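Local coordinates for protein transcription termination factor FttA (Methanosarcina mazei, PDB 2XR1) that probably terminates transcription by cleaving nascent RNA endonucleolytically near RNA polymerase and degrading the released RNA 5'-3', using two zinc ions, at residues S379-P391 and D578-M590. Residues are numbered along the deposited sequence; the frame is centred on the assembly and turned at random.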
# COMPACT_ATOMS: atom_id res chain seq x y z
N SER B 379 16.08 9.69 0.92
CA SER B 379 16.74 10.97 0.66
C SER B 379 16.07 11.78 -0.42
O SER B 379 15.57 11.23 -1.38
CB SER B 379 18.18 10.72 0.23
OG SER B 379 18.80 11.95 -0.11
N GLU B 380 16.15 13.09 -0.31
CA GLU B 380 15.74 13.94 -1.42
C GLU B 380 16.76 13.82 -2.52
O GLU B 380 17.86 13.35 -2.25
CB GLU B 380 15.66 15.42 -1.05
CG GLU B 380 17.00 16.05 -0.68
CD GLU B 380 17.11 17.45 -1.17
OE1 GLU B 380 16.97 17.63 -2.42
OE2 GLU B 380 17.32 18.35 -0.35
N ALA B 381 16.39 14.26 -3.73
CA ALA B 381 17.22 14.14 -4.92
C ALA B 381 17.10 15.35 -5.88
O ALA B 381 17.22 15.18 -7.06
CB ALA B 381 16.89 12.82 -5.66
N THR B 382 16.89 16.56 -5.36
CA THR B 382 16.53 17.74 -6.18
C THR B 382 17.61 18.06 -7.17
O THR B 382 17.33 18.28 -8.34
CB THR B 382 16.29 18.99 -5.36
OG1 THR B 382 15.43 18.68 -4.28
CG2 THR B 382 15.64 20.08 -6.21
N TYR B 383 18.85 18.05 -6.70
CA TYR B 383 19.98 18.20 -7.59
C TYR B 383 20.64 16.84 -7.88
O TYR B 383 21.87 16.70 -7.97
CB TYR B 383 20.97 19.20 -7.01
CG TYR B 383 20.48 20.64 -7.08
CD1 TYR B 383 19.49 21.09 -6.25
CD2 TYR B 383 21.02 21.53 -7.96
CE1 TYR B 383 19.03 22.37 -6.31
CE2 TYR B 383 20.57 22.82 -8.02
CZ TYR B 383 19.57 23.24 -7.19
OH TYR B 383 19.15 24.53 -7.26
N GLY B 384 19.81 15.84 -8.08
CA GLY B 384 20.30 14.49 -8.14
C GLY B 384 20.90 14.08 -9.47
O GLY B 384 21.54 13.06 -9.55
N ASN B 385 20.66 14.89 -10.50
CA ASN B 385 21.21 14.62 -11.80
C ASN B 385 22.74 14.60 -11.84
O ASN B 385 23.40 15.40 -11.19
CB ASN B 385 20.68 15.66 -12.78
CG ASN B 385 19.40 15.22 -13.47
OD1 ASN B 385 19.42 14.27 -14.28
ND2 ASN B 385 18.30 15.90 -13.20
N ALA B 386 23.33 13.71 -12.63
CA ALA B 386 24.80 13.65 -12.80
C ALA B 386 25.42 15.03 -12.96
O ALA B 386 26.54 15.29 -12.55
CB ALA B 386 25.16 12.73 -13.99
N ASN B 387 24.66 15.91 -13.57
CA ASN B 387 25.08 17.21 -14.10
C ASN B 387 25.04 18.34 -13.05
O ASN B 387 25.58 19.40 -13.27
CB ASN B 387 24.01 17.54 -15.16
CG ASN B 387 24.51 18.40 -16.25
OD1 ASN B 387 23.78 18.62 -17.23
ND2 ASN B 387 25.73 18.92 -16.13
N ALA B 388 24.37 18.09 -11.92
CA ALA B 388 23.70 19.12 -11.17
C ALA B 388 24.52 19.69 -9.99
O ALA B 388 24.10 19.74 -8.84
CB ALA B 388 22.28 18.59 -10.73
N PHE B 389 25.69 20.18 -10.32
CA PHE B 389 26.52 20.86 -9.34
C PHE B 389 26.05 22.29 -9.24
O PHE B 389 25.40 22.82 -10.15
CB PHE B 389 27.99 20.78 -9.75
CG PHE B 389 28.43 19.38 -10.02
CD1 PHE B 389 28.59 18.47 -8.96
CD2 PHE B 389 28.55 18.92 -11.32
CE1 PHE B 389 28.96 17.15 -9.22
CE2 PHE B 389 28.91 17.60 -11.58
CZ PHE B 389 29.11 16.72 -10.53
N GLN B 390 26.34 22.92 -8.12
CA GLN B 390 26.01 24.32 -8.02
C GLN B 390 27.27 25.02 -7.56
O GLN B 390 28.17 24.39 -7.04
CB GLN B 390 24.76 24.50 -7.16
CG GLN B 390 24.95 24.20 -5.78
CD GLN B 390 23.67 23.90 -5.02
OE1 GLN B 390 23.57 24.27 -3.87
NE2 GLN B 390 22.71 23.19 -5.62
N PRO B 391 27.42 26.29 -7.88
CA PRO B 391 28.66 26.98 -7.56
C PRO B 391 28.93 27.06 -6.05
O PRO B 391 28.00 27.11 -5.26
CB PRO B 391 28.42 28.39 -8.11
CG PRO B 391 26.94 28.59 -8.05
CD PRO B 391 26.40 27.21 -8.42
N ASP B 578 22.54 30.09 -9.40
CA ASP B 578 21.88 29.01 -8.69
C ASP B 578 22.77 28.67 -7.52
O ASP B 578 23.46 27.65 -7.53
CB ASP B 578 21.66 27.81 -9.63
CG ASP B 578 20.73 26.74 -9.05
OD1 ASP B 578 20.19 26.90 -7.94
OD2 ASP B 578 20.49 25.71 -9.75
N GLY B 579 22.78 29.53 -6.51
CA GLY B 579 23.60 29.29 -5.34
C GLY B 579 22.87 29.43 -4.02
O GLY B 579 23.49 29.40 -2.98
N PHE B 580 21.55 29.58 -4.05
CA PHE B 580 20.83 29.89 -2.83
C PHE B 580 19.60 29.05 -2.63
O PHE B 580 18.71 29.44 -1.89
CB PHE B 580 20.46 31.36 -2.85
CG PHE B 580 21.61 32.25 -3.18
CD1 PHE B 580 21.99 32.43 -4.50
CD2 PHE B 580 22.34 32.86 -2.19
CE1 PHE B 580 23.06 33.26 -4.84
CE2 PHE B 580 23.41 33.68 -2.50
CZ PHE B 580 23.77 33.88 -3.84
N SER B 581 19.56 27.89 -3.28
CA SER B 581 18.39 27.05 -3.21
C SER B 581 18.23 26.48 -1.83
O SER B 581 17.15 26.15 -1.46
CB SER B 581 18.48 25.92 -4.23
OG SER B 581 19.54 25.03 -3.92
N GLY B 582 19.32 26.32 -1.08
CA GLY B 582 19.28 25.64 0.21
C GLY B 582 19.24 24.11 0.12
O GLY B 582 18.94 23.44 1.11
N HIS B 583 19.54 23.56 -1.06
CA HIS B 583 19.72 22.12 -1.25
C HIS B 583 21.15 21.71 -1.55
O HIS B 583 21.94 22.44 -2.15
CB HIS B 583 18.92 21.66 -2.44
CG HIS B 583 17.43 21.77 -2.27
ND1 HIS B 583 16.67 20.79 -1.65
CD2 HIS B 583 16.56 22.71 -2.70
CE1 HIS B 583 15.40 21.14 -1.72
NE2 HIS B 583 15.31 22.29 -2.36
N SER B 584 21.46 20.50 -1.14
CA SER B 584 22.68 19.85 -1.49
C SER B 584 22.74 19.70 -2.98
O SER B 584 21.80 19.24 -3.58
CB SER B 584 22.71 18.46 -0.86
OG SER B 584 22.89 18.53 0.51
N ASP B 585 23.86 20.07 -3.60
CA ASP B 585 24.04 19.80 -5.02
C ASP B 585 24.36 18.31 -5.22
O ASP B 585 24.29 17.52 -4.27
CB ASP B 585 25.10 20.73 -5.63
CG ASP B 585 26.55 20.32 -5.29
OD1 ASP B 585 26.76 19.38 -4.47
OD2 ASP B 585 27.50 20.95 -5.86
N ARG B 586 24.68 17.91 -6.45
CA ARG B 586 24.92 16.50 -6.74
C ARG B 586 26.06 15.95 -5.90
O ARG B 586 25.90 14.94 -5.27
CB ARG B 586 25.18 16.30 -8.23
CG ARG B 586 25.87 15.02 -8.59
CD ARG B 586 24.93 13.81 -8.59
NE ARG B 586 25.67 12.69 -9.15
CZ ARG B 586 25.16 11.61 -9.72
NH1 ARG B 586 23.86 11.42 -9.85
NH2 ARG B 586 26.00 10.71 -10.20
N ARG B 587 27.18 16.65 -5.86
CA ARG B 587 28.32 16.25 -5.03
C ARG B 587 27.89 16.05 -3.56
O ARG B 587 28.19 15.07 -2.92
CB ARG B 587 29.43 17.28 -5.10
CG ARG B 587 30.80 16.71 -4.72
CD ARG B 587 31.86 17.80 -4.51
NE ARG B 587 31.84 18.30 -3.13
CZ ARG B 587 31.33 19.49 -2.75
NH1 ARG B 587 30.80 20.35 -3.64
NH2 ARG B 587 31.35 19.83 -1.46
N GLN B 588 27.13 17.00 -3.05
CA GLN B 588 26.78 17.00 -1.64
C GLN B 588 25.81 15.88 -1.30
O GLN B 588 25.88 15.34 -0.19
CB GLN B 588 26.23 18.37 -1.25
CG GLN B 588 27.38 19.36 -1.11
CD GLN B 588 26.97 20.81 -1.31
OE1 GLN B 588 25.79 21.11 -1.58
NE2 GLN B 588 27.95 21.72 -1.20
N LEU B 589 24.90 15.57 -2.22
CA LEU B 589 24.01 14.44 -2.03
C LEU B 589 24.84 13.17 -1.87
O LEU B 589 24.63 12.36 -0.95
CB LEU B 589 23.04 14.31 -3.19
CG LEU B 589 22.00 15.46 -3.22
CD1 LEU B 589 21.23 15.58 -4.55
CD2 LEU B 589 21.04 15.26 -2.07
N MET B 590 25.81 12.99 -2.75
CA MET B 590 26.64 11.81 -2.73
C MET B 590 27.51 11.76 -1.49
O MET B 590 27.69 10.70 -0.92
CB MET B 590 27.52 11.73 -3.98
CG MET B 590 26.73 11.35 -5.23
SD MET B 590 26.37 9.54 -5.37
CE MET B 590 27.80 9.00 -6.35
O HOH W 1 19.36 18.24 -3.90
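Glu-380 turns its CG between backbone N and carbonyl carbon (chi1 65°) and bends at chi2, which carries its carboxylate to His-583. There His-583 ND1 donates to Glu-380 OE2 over 2.8 Å, in the ring plane and on the syn side. Thr-382 CB lies over one imidazole face, 4.2 Å from the His-583 centroid, a CH-pi contact, while Thr-382 OG1 bonds Glu-380 OE1 at 2.6 Å. The in-plane bond and the covered face together fix the ring's rotation. Gly-582 O is hydrogen-bonded to ND1 of His-332, and Thr-382 OG1 to ND1 of His-607, both zinc ligands, making the contact second shell to the metals.

Tyr-383 OH donates to the syn lone pair of Asp-578 OD1 at 2.7 Å; Gln-390 NE2 sits above one face of the tyrosine ring, offset toward its rim. Lys-357 bridges Gln-390 OE1 and His-583 O. Asp-585 OD1 caps Gln-588 N, and its OD2 accepts from Gln-390 N (3.2 Å, 167°). Arg-586 NH1 reaches Gly-384 O at 2.9 Å and forms a salt bridge with Asp-615; NH2 bonds Ser-619 OG.

The contact thus joins the chain leaving strand 376-380 to that entering helix 586-594, with helix 610-624 alongside and helix 393-409 beside Pro-391.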